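Local coordinates for protein Ceg4 (Legionella pneumophila subsp. pneumophila, PDB 6AOK) that dephosphorylates phosphotyrosine as a HAD-like, magnesium-binding phosphatase effector that dampens activation of eukaryotic MAPK pathways, this chain being its N-terminal phosphatase domain, at residues Q38-G43 and A65-K70; F97-K102 and Q203-V208; V162-D167 and A173-A178. One frame throughout, in Å; residues are numbered along the deposited sequence.

Contact 1: Q38-G43 and A65-K70; sequences QSLLQG and ALFEAK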
loop_
_atom_site.group_PDB
_atom_site.type_symbol
_atom_site.label_atom_id
_atom_site.label_comp_id
_atom_site.label_asym_id
_atom_site.label_seq_id
_atom_site.Cartn_x
_atom_site.Cartn_y
_atom_site.Cartn_z
ATOM N N GLN A 38 17.401 3.167 -7.801
ATOM C CA GLN A 38 18.656 2.412 -7.772
ATOM C C GLN A 38 19.631 3.012 -6.776
ATOM O O GLN A 38 20.455 2.284 -6.189
ATOM C CB GLN A 38 19.275 2.377 -9.181
ATOM C CG GLN A 38 18.395 1.498 -10.136
ATOM C CD GLN A 38 18.617 0.017 -9.902
ATOM O OE1 GLN A 38 19.737 -0.440 -9.642
ATOM N NE2 GLN A 38 17.595 -0.735 -10.074
ATOM N N SER A 39 19.573 4.333 -6.570
ATOM C CA SER A 39 20.443 4.985 -5.580
ATOM C C SER A 39 20.148 4.544 -4.155
ATOM O O SER A 39 20.983 4.767 -3.252
ATOM C CB SER A 39 20.317 6.523 -5.685
ATOM O OG SER A 39 19.093 7.005 -5.056
ATOM N N LEU A 40 18.981 3.938 -3.913
ATOM C CA LEU A 40 18.676 3.457 -2.571
ATOM C C LEU A 40 19.278 2.086 -2.291
ATOM O O LEU A 40 19.139 1.587 -1.168
ATOM C CB LEU A 40 17.157 3.361 -2.356
ATOM C CG LEU A 40 16.354 4.642 -2.640
ATOM C CD1 LEU A 40 14.871 4.362 -2.629
ATOM C CD2 LEU A 40 16.672 5.664 -1.537
ATOM N N LEU A 41 19.891 1.438 -3.276
ATOM C CA LEU A 41 20.461 0.108 -3.057
ATOM C C LEU A 41 21.929 0.221 -2.659
ATOM O O LEU A 41 22.661 1.040 -3.195
ATOM C CB LEU A 41 20.313 -0.758 -4.319
ATOM C CG LEU A 41 18.861 -0.811 -4.874
ATOM C CD1 LEU A 41 18.832 -1.613 -6.226
ATOM C CD2 LEU A 41 17.937 -1.479 -3.862
ATOM N N GLN A 42 22.361 -0.629 -1.727
ATOM C CA GLN A 42 23.781 -0.734 -1.431
ATOM C C GLN A 42 24.554 -1.060 -2.707
ATOM O O GLN A 42 24.079 -1.823 -3.549
ATOM C CB GLN A 42 24.003 -1.831 -0.379
ATOM C CG GLN A 42 23.360 -1.472 0.974
ATOM C CD GLN A 42 23.546 -2.597 1.971
ATOM O OE1 GLN A 42 24.595 -3.247 1.985
ATOM N NE2 GLN A 42 22.524 -2.860 2.778
ATOM N N GLY A 43 25.727 -0.456 -2.854
ATOM C CA GLY A 43 26.579 -0.699 -4.022
ATOM C C GLY A 43 26.213 0.085 -5.257
ATOM O O GLY A 43 26.807 -0.148 -6.316
ATOM N N ALA A 65 17.485 10.165 3.984
ATOM C CA ALA A 65 18.344 11.261 3.538
ATOM C C ALA A 65 18.269 11.455 2.031
ATOM O O ALA A 65 18.260 12.594 1.538
ATOM C CB ALA A 65 19.792 10.991 3.949
ATOM N N LEU A 66 18.223 10.353 1.285
ATOM C CA LEU A 66 18.096 10.431 -0.174
ATOM C C LEU A 66 16.726 10.970 -0.612
ATOM O O LEU A 66 16.635 11.752 -1.577
ATOM C CB LEU A 66 18.357 9.045 -0.766
ATOM C CG LEU A 66 19.839 8.632 -0.639
ATOM C CD1 LEU A 66 20.033 7.110 -0.885
ATOM C CD2 LEU A 66 20.699 9.390 -1.644
ATOM N N PHE A 67 15.647 10.554 0.061
ATOM C CA PHE A 67 14.349 11.144 -0.231
ATOM C C PHE A 67 14.360 12.636 0.054
ATOM O O PHE A 67 13.870 13.443 -0.751
ATOM C CB PHE A 67 13.251 10.480 0.592
ATOM C CG PHE A 67 12.663 9.264 -0.048
ATOM C CD1 PHE A 67 13.227 8.004 0.154
ATOM C CD2 PHE A 67 11.535 9.376 -0.816
ATOM C CE1 PHE A 67 12.682 6.882 -0.419
ATOM C CE2 PHE A 67 10.977 8.254 -1.418
ATOM C CZ PHE A 67 11.556 7.009 -1.225
ATOM N N GLU A 68 14.910 13.028 1.203
ATOM C CA GLU A 68 14.958 14.459 1.507
ATOM C C GLU A 68 15.871 15.218 0.532
ATOM O O GLU A 68 15.634 16.397 0.248
ATOM C CB GLU A 68 15.414 14.682 2.963
ATOM C CG GLU A 68 14.388 14.226 3.996
ATOM C CD GLU A 68 14.852 14.418 5.435
ATOM O OE1 GLU A 68 16.016 14.825 5.624
ATOM O OE2 GLU A 68 14.057 14.153 6.369
ATOM N N ALA A 69 16.947 14.608 0.072
ATOM C CA ALA A 69 17.811 15.282 -0.909
ATOM C C ALA A 69 17.067 15.523 -2.221
ATOM O O ALA A 69 17.229 16.569 -2.870
ATOM C CB ALA A 69 19.065 14.452 -1.195
ATOM N N LYS A 70 16.211 14.582 -2.594
ATOM C CA LYS A 70 15.474 14.671 -3.844
ATOM C C LYS A 70 14.295 15.627 -3.731
ATOM O O LYS A 70 14.104 16.475 -4.611
ATOM C CB LYS A 70 15.007 13.278 -4.272
ATOM C CG LYS A 70 14.324 13.316 -5.635
ATOM C CD LYS A 70 14.080 11.949 -6.138
ATOM C CE LYS A 70 13.310 11.934 -7.486
ATOM N NZ LYS A 70 13.975 12.697 -8.588
#

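Contact 2: F97-K102 and Q203-V208; sequences FHEVLK and QYLEDV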
loop_
_atom_site.group_PDB
_atom_site.type_symbol
_atom_site.label_atom_id
_atom_site.label_comp_id
_atom_site.label_asym_id
_atom_site.label_seq_id
_atom_site.Cartn_x
_atom_site.Cartn_y
_atom_site.Cartn_z
ATOM N N PHE A 97 -4.410 6.472 4.334
ATOM C CA PHE A 97 -3.604 5.573 5.157
ATOM C C PHE A 97 -3.456 6.039 6.595
ATOM O O PHE A 97 -3.408 5.198 7.496
ATOM C CB PHE A 97 -2.248 5.338 4.482
ATOM C CG PHE A 97 -2.396 4.420 3.332
ATOM C CD1 PHE A 97 -2.623 3.071 3.559
ATOM C CD2 PHE A 97 -2.469 4.896 2.040
ATOM C CE1 PHE A 97 -2.855 2.199 2.507
ATOM C CE2 PHE A 97 -2.714 4.025 0.957
ATOM C CZ PHE A 97 -2.912 2.666 1.205
ATOM N N HIS A 98 -3.413 7.350 6.866
ATOM C CA HIS A 98 -3.458 7.751 8.265
ATOM C C HIS A 98 -4.750 7.271 8.909
ATOM O O HIS A 98 -4.754 6.835 10.059
ATOM C CB HIS A 98 -3.336 9.278 8.434
ATOM C CG HIS A 98 -1.924 9.792 8.363
ATOM N ND1 HIS A 98 -0.898 9.282 9.137
ATOM C CD2 HIS A 98 -1.366 10.755 7.584
ATOM C CE1 HIS A 98 0.229 9.916 8.847
ATOM N NE2 HIS A 98 -0.035 10.834 7.927
ATOM N N GLU A 99 -5.859 7.337 8.193
ATOM C CA GLU A 99 -7.099 6.862 8.793
ATOM C C GLU A 99 -7.074 5.339 9.004
ATOM O O GLU A 99 -7.419 4.836 10.083
ATOM C CB GLU A 99 -8.274 7.250 7.916
ATOM C CG GLU A 99 -9.551 6.698 8.428
ATOM C CD GLU A 99 -10.046 7.472 9.625
ATOM O OE1 GLU A 99 -9.765 8.694 9.743
ATOM O OE2 GLU A 99 -10.719 6.847 10.458
ATOM N N VAL A 100 -6.671 4.580 7.992
ATOM C CA VAL A 100 -6.877 3.147 8.146
ATOM C C VAL A 100 -5.790 2.498 8.999
ATOM O O VAL A 100 -6.027 1.434 9.592
ATOM C CB VAL A 100 -6.993 2.444 6.782
ATOM C CG1 VAL A 100 -8.286 2.905 6.047
ATOM C CG2 VAL A 100 -5.741 2.660 5.910
ATOM N N LEU A 101 -4.599 3.092 9.068
ATOM C CA LEU A 101 -3.560 2.475 9.873
ATOM C C LEU A 101 -3.712 2.805 11.343
ATOM O O LEU A 101 -2.924 2.306 12.140
ATOM C CB LEU A 101 -2.178 2.914 9.417
ATOM C CG LEU A 101 -1.808 2.427 8.028
ATOM C CD1 LEU A 101 -0.447 3.042 7.502
ATOM C CD2 LEU A 101 -1.772 0.866 8.014
ATOM N N LYS A 102 -4.669 3.661 11.720
ATOM C CA LYS A 102 -4.987 3.863 13.123
ATOM C C LYS A 102 -6.247 3.128 13.540
ATOM O O LYS A 102 -6.649 3.212 14.700
ATOM C CB LYS A 102 -5.133 5.352 13.419
ATOM C CG LYS A 102 -3.874 6.174 13.038
ATOM C CD LYS A 102 -4.184 7.671 12.747
ATOM C CE LYS A 102 -2.951 8.566 12.829
ATOM N NZ LYS A 102 -2.886 9.258 14.151
ATOM N N GLN A 203 -12.539 9.506 -1.742
ATOM C CA GLN A 203 -13.819 8.811 -1.674
ATOM C C GLN A 203 -13.712 7.520 -0.862
ATOM O O GLN A 203 -14.628 7.192 -0.096
ATOM C CB GLN A 203 -14.330 8.507 -3.075
ATOM C CG GLN A 203 -15.679 7.788 -3.077
ATOM C CD GLN A 203 -16.826 8.666 -2.527
ATOM O OE1 GLN A 203 -17.512 8.300 -1.558
ATOM N NE2 GLN A 203 -17.020 9.829 -3.142
ATOM N N TYR A 204 -12.615 6.766 -1.029
ATOM C CA TYR A 204 -12.472 5.509 -0.282
ATOM C C TYR A 204 -12.345 5.794 1.204
ATOM O O TYR A 204 -12.893 5.058 2.019
ATOM C CB TYR A 204 -11.266 4.685 -0.749
ATOM C CG TYR A 204 -11.117 4.612 -2.257
ATOM C CD1 TYR A 204 -12.219 4.640 -3.088
ATOM C CD2 TYR A 204 -9.874 4.539 -2.835
ATOM C CE1 TYR A 204 -12.071 4.622 -4.471
ATOM C CE2 TYR A 204 -9.722 4.493 -4.201
ATOM C CZ TYR A 204 -10.793 4.556 -5.011
ATOM O OH TYR A 204 -10.618 4.550 -6.382
ATOM N N LEU A 205 -11.663 6.887 1.561
ATOM C CA LEU A 205 -11.610 7.355 2.954
ATOM C C LEU A 205 -12.999 7.641 3.520
ATOM O O LEU A 205 -13.326 7.248 4.651
ATOM C CB LEU A 205 -10.772 8.627 3.026
ATOM C CG LEU A 205 -10.752 9.327 4.397
ATOM C CD1 LEU A 205 -10.138 8.351 5.329
ATOM C CD2 LEU A 205 -9.931 10.590 4.344
ATOM N N GLU A 206 -13.811 8.406 2.777
ATOM C CA GLU A 206 -15.165 8.695 3.227
ATOM C C GLU A 206 -15.975 7.413 3.369
ATOM O O GLU A 206 -16.692 7.226 4.358
ATOM C CB GLU A 206 -15.839 9.648 2.241
ATOM C CG GLU A 206 -17.360 9.527 2.234
ATOM C CD GLU A 206 -18.104 10.602 1.412
ATOM O OE1 GLU A 206 -19.037 10.223 0.668
ATOM O OE2 GLU A 206 -17.764 11.806 1.512
ATOM N N ASP A 207 -15.850 6.497 2.403
ATOM C CA ASP A 207 -16.613 5.262 2.480
ATOM C C ASP A 207 -16.158 4.394 3.643
ATOM O O ASP A 207 -16.994 3.759 4.288
ATOM C CB ASP A 207 -16.506 4.489 1.168
ATOM C CG ASP A 207 -17.190 5.221 0.024
ATOM O OD1 ASP A 207 -17.939 6.195 0.299
ATOM O OD2 ASP A 207 -16.969 4.827 -1.149
ATOM N N VAL A 208 -14.865 4.406 3.984
ATOM C CA VAL A 208 -14.442 3.623 5.139
ATOM C C VAL A 208 -14.872 4.288 6.435
ATOM O O VAL A 208 -15.370 3.613 7.337
ATOM C CB VAL A 208 -12.930 3.352 5.080
ATOM C CG1 VAL A 208 -12.451 2.726 6.378
ATOM C CG2 VAL A 208 -12.682 2.399 4.034
#

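Contact 3: V162-D167 and A173-A178; sequences VYILDD and AEMLRA. With MG (magnesium ion), chain B.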
loop_
_atom_site.group_PDB
_atom_site.type_symbol
_atom_site.label_atom_id
_atom_site.label_comp_id
_atom_site.label_asym_id
_atom_site.label_seq_id
_atom_site.Cartn_x
_atom_site.Cartn_y
_atom_site.Cartn_z
ATOM N N VAL A 162 -14.283 -5.991 1.634
ATOM C CA VAL A 162 -12.926 -6.228 1.150
ATOM C C VAL A 162 -12.688 -5.256 0.019
ATOM O O VAL A 162 -13.444 -5.266 -0.961
ATOM C CB VAL A 162 -12.722 -7.679 0.664
ATOM C CG1 VAL A 162 -11.273 -7.868 0.155
ATOM C CG2 VAL A 162 -13.139 -8.719 1.788
ATOM N N TYR A 163 -11.643 -4.414 0.148
ATOM C CA TYR A 163 -11.200 -3.506 -0.920
ATOM C C TYR A 163 -10.103 -4.167 -1.745
ATOM O O TYR A 163 -9.198 -4.805 -1.185
ATOM C CB TYR A 163 -10.632 -2.213 -0.350
ATOM C CG TYR A 163 -11.732 -1.246 -0.027
ATOM C CD1 TYR A 163 -12.505 -1.420 1.097
ATOM C CD2 TYR A 163 -11.996 -0.175 -0.844
ATOM C CE1 TYR A 163 -13.507 -0.543 1.392
ATOM C CE2 TYR A 163 -12.997 0.694 -0.566
ATOM C CZ TYR A 163 -13.764 0.514 0.571
ATOM O OH TYR A 163 -14.818 1.390 0.872
ATOM N N ILE A 164 -10.187 -4.010 -3.071
ATOM C CA ILE A 164 -9.158 -4.477 -4.000
ATOM C C ILE A 164 -8.810 -3.330 -4.929
ATOM O O ILE A 164 -9.689 -2.830 -5.635
ATOM C CB ILE A 164 -9.613 -5.678 -4.829
ATOM C CG1 ILE A 164 -10.199 -6.749 -3.899
ATOM C CG2 ILE A 164 -8.420 -6.209 -5.639
ATOM C CD1 ILE A 164 -11.080 -7.818 -4.638
ATOM N N LEU A 165 -7.538 -2.908 -4.918
ATOM C CA LEU A 165 -7.107 -1.755 -5.704
ATOM C C LEU A 165 -5.879 -2.152 -6.478
ATOM O O LEU A 165 -4.901 -2.620 -5.876
ATOM C CB LEU A 165 -6.778 -0.552 -4.815
ATOM C CG LEU A 165 -7.997 -0.150 -3.999
ATOM C CD1 LEU A 165 -7.770 -0.601 -2.576
ATOM C CD2 LEU A 165 -8.290 1.345 -4.069
ATOM N N ASP A 166 -5.911 -1.976 -7.797
ATOM C CA ASP A 166 -4.699 -2.271 -8.579
ATOM C C ASP A 166 -4.788 -1.574 -9.930
ATOM O O ASP A 166 -5.846 -1.573 -10.569
ATOM C CB ASP A 166 -4.506 -3.790 -8.769
ATOM C CG ASP A 166 -3.054 -4.183 -8.992
ATOM O OD1 ASP A 166 -2.395 -3.542 -9.841
ATOM O OD2 ASP A 166 -2.561 -5.159 -8.333
ATOM N N ASP A 167 -3.673 -0.983 -10.368
ATOM C CA ASP A 167 -3.699 -0.404 -11.702
ATOM C C ASP A 167 -3.421 -1.415 -12.808
ATOM O O ASP A 167 -3.640 -1.090 -13.972
ATOM C CB ASP A 167 -2.700 0.785 -11.832
ATOM C CG ASP A 167 -1.227 0.353 -11.639
ATOM O OD1 ASP A 167 -0.898 -0.274 -10.598
ATOM O OD2 ASP A 167 -0.374 0.598 -12.531
ATOM N N ALA A 173 -7.209 -8.859 -11.438
ATOM C CA ALA A 173 -8.059 -10.007 -11.721
ATOM C C ALA A 173 -7.687 -11.189 -10.838
ATOM O O ALA A 173 -8.572 -11.918 -10.382
ATOM C CB ALA A 173 -7.952 -10.378 -13.208
ATOM N N GLU A 174 -6.383 -11.398 -10.615
ATOM C CA GLU A 174 -5.890 -12.394 -9.656
ATOM C C GLU A 174 -6.368 -12.146 -8.237
ATOM O O GLU A 174 -6.784 -13.076 -7.553
ATOM C CB GLU A 174 -4.358 -12.410 -9.641
ATOM C CG GLU A 174 -3.726 -12.988 -10.924
ATOM C CD GLU A 174 -2.206 -13.009 -10.789
ATOM O OE1 GLU A 174 -1.672 -13.051 -9.651
ATOM O OE2 GLU A 174 -1.546 -13.018 -11.836
HETATM N N MSE A 175 -6.261 -10.928 -7.748
HETATM C CA MSE A 175 -6.710 -10.679 -6.414
HETATM C C MSE A 175 -8.202 -10.880 -6.285
HETATM O O MSE A 175 -8.660 -11.450 -5.357
HETATM C CB MSE A 175 -6.331 -9.294 -5.947
HETATM C CG MSE A 175 -4.834 -9.055 -6.022
HETATM SE SE MSE A 175 -4.198 -7.637 -4.810
HETATM C CE MSE A 175 -4.637 -6.193 -6.083
ATOM N N LEU A 176 -8.930 -10.418 -7.271
ATOM C CA LEU A 176 -10.390 -10.589 -7.247
ATOM C C LEU A 176 -10.781 -12.066 -7.260
ATOM O O LEU A 176 -11.705 -12.479 -6.552
ATOM C CB LEU A 176 -10.993 -9.868 -8.444
ATOM C CG LEU A 176 -12.504 -9.939 -8.498
ATOM C CD1 LEU A 176 -13.160 -9.157 -7.315
ATOM C CD2 LEU A 176 -12.972 -9.396 -9.869
ATOM N N ARG A 177 -10.081 -12.875 -8.078
ATOM C CA ARG A 177 -10.277 -14.331 -8.083
ATOM C C ARG A 177 -10.049 -14.939 -6.695
ATOM O O ARG A 177 -10.813 -15.805 -6.240
ATOM C CB ARG A 177 -9.301 -14.954 -9.097
ATOM C CG ARG A 177 -9.776 -16.196 -9.788
ATOM C CD ARG A 177 -9.423 -16.154 -11.309
ATOM N NE ARG A 177 -8.058 -15.672 -11.545
ATOM C CZ ARG A 177 -7.719 -14.813 -12.515
ATOM N NH1 ARG A 177 -8.642 -14.336 -13.352
ATOM N NH2 ARG A 177 -6.466 -14.415 -12.648
ATOM N N ALA A 178 -8.977 -14.508 -6.018
ATOM C CA ALA A 178 -8.635 -15.017 -4.696
ATOM C C ALA A 178 -9.696 -14.637 -3.668
ATOM O O ALA A 178 -10.084 -15.449 -2.815
ATOM C CB ALA A 178 -7.254 -14.482 -4.288
HETATM MG MG MG B . 0.888 -1.077 -9.843
HETATM O O HOH W 1 0.120 -2.923 -10.497
HETATM O O HOH W 2 1.676 -0.560 -11.734
HETATM O O HOH W 3 2.547 -2.194 -9.410
#

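Contact 1: Q38-G43 and A65-K70
Leu40 sends its two methyls to neighbouring residues of helix 60-71, and apolar packing makes up most of the contact. Leu40 CD2 lies 3.7 Å from CD1 of Leu66, the two leucines running alongside each other, head to tail. Leu40 CD1 reaches CE1 of the Phe67 ring at 4.0 Å, its side chain nearly perpendicular to that of the phenylalanine. The CB bond of Leu40 does not itself point at helix 60-71; chi1 (-54°) swings CG towards it, and chi2 (170°) sets one methyl to each residue. Phe67 is held among aromatics, meeting Phe36 edge-to-face and touching Tyr118, its side chain about 9 Å from that of the magnesium ligand Asp20. The contact lies in the helical insertion between strands 13-17 and 106-111, probably the cap position of HAD phosphatases.

Carbon also meets a backbone carbonyl: CD1 of Leu66 comes within 3.5 Å of Ser39 O. That oxygen is hydrogen-bonded by Lys58, while the hydroxyl of Ser39 turns back to Phe36 O.

The carbonyl and hydroxyl of Ser39 are thus served by partners outside the two segments, and segment 38-43 is joined to helix 60-71 by dispersion and the exclusion of water, without a directional bond.

Contact 2: F97-K102 and Q203-V208
Glu99 meets Leu205 through the carbons of its side chain, where helix 91-100 faces helix 201-211. Glu99 CB points at the second helix and lies 3.4 Å from CD1 of Leu205, a close approach. The next atom, Glu99 CG, touches Leu205 CD1 at 3.6 Å, so that one leucine branch rests against two successive methylenes. CG stands anti to the backbone N (chi1 176°), and the bend at chi2 (76°) turns the carboxylate away from the leucine methyl, so that CB and CG of Glu99 do the touching. The side chains of Glu99 and Leu205 are set crosswise, and the glutamate contributes aliphatic surface to the pair. Leu205 also packs on Phe96, a further residue of helix 91-100.

Deeper in, Val100 and Val208 meet through one methyl each, Val100 CG1 to Val208 CG1 at 4.2 Å. This is a looser touch than that of Glu99. Val100 continues the apolar layer onto Val106 and Val108 of strand 106-111, while Val208 rests on Tyr163 of strand 161-165.

The two helices therefore lie side by side on one face of the parallel sheet, each seated on a different strand, and they touch through these two pairs, in the helical layer on that face. Helices packed in this way against a central parallel sheet belong to the Rossmann-like alpha/beta core of the HAD-like phosphatases.

Contact 3: V162-D167 and A173-A178
Ile164 is the first residue of 162-167 to meet 173-178, part of helix 169-180, which runs back along strand 161-165 with the segment axes 8.8 Å apart and 162° between their directions. Its two branches divide the work. Ile164 CG2 packs on CB of the selenomethionine Met175 at 3.7 Å, the two side chains pointing opposite ways as they pass, whereas Ile164 CD1 reaches CD1 of Leu176 at 3.6 Å, that side chain being set square to it. Leu165 turns its side chain from the helix towards Trp201 and Tyr204, but the carbonyl oxygen of Leu165 lies 3.6 Å from CE of Met175.

That same methyl serves Asp166 as well, Met175 CE sitting 3.2 Å from Asp166 OD2; the bend of Met175 at chi3 (-84°) carries it there. The polar partner of OD2 is Lys144, in a salt bridge. Asp166 OD1 accepts a hydrogen bond from Ser168 N and another, 2.7 Å long, from water 1, itself a magnesium ligand. Asp166 thus belongs to the second shell and helps to orient that water, with Met175 packed behind the carboxylate.

Asp167 enters the first shell. Asp167 OD1 binds magnesium at 2.1 Å, and OD2 accepts a hydrogen bond from water 2, so the carboxylate grips the ion both directly and through a ligand water. Three waters, Asp18 OD2 and the backbone oxygen of Asp20 complete six ligands.

Strand 161-165, helix 169-180 and strand 189-192 form a beta-alpha-beta unit. The acidic pair at the C-terminal end of its first strand, one residue on the metal and one in the second shell, corresponds to HAD motif IV; Asp18 and Asp20 fit motif I, DxDx(T/V).

How the contacts relate
Contact 3 is the most buried of the three, whereas contacts 1 and 2 each combine buried and partly exposed residues. All three rely on apolar packing between their segments, but contact 3 also carries acidic groups to magnesium at the end of a strand. Contacts 2 and 3 touch: Tyr204 CE2 lies 3.5 Å from Leu165 CD2, and Tyr163 OH packs against Asp207 and Val208, so strand 161-165 has helix 169-180 on one face and helix 201-211 on the other. Contact 1 stands apart, its centre about 29 Å from that of contact 2 and about 31 Å from that of contact 3, joining helices 35-39 and 60-71, which precede helix 91-100 between strands 13-17 and 106-111.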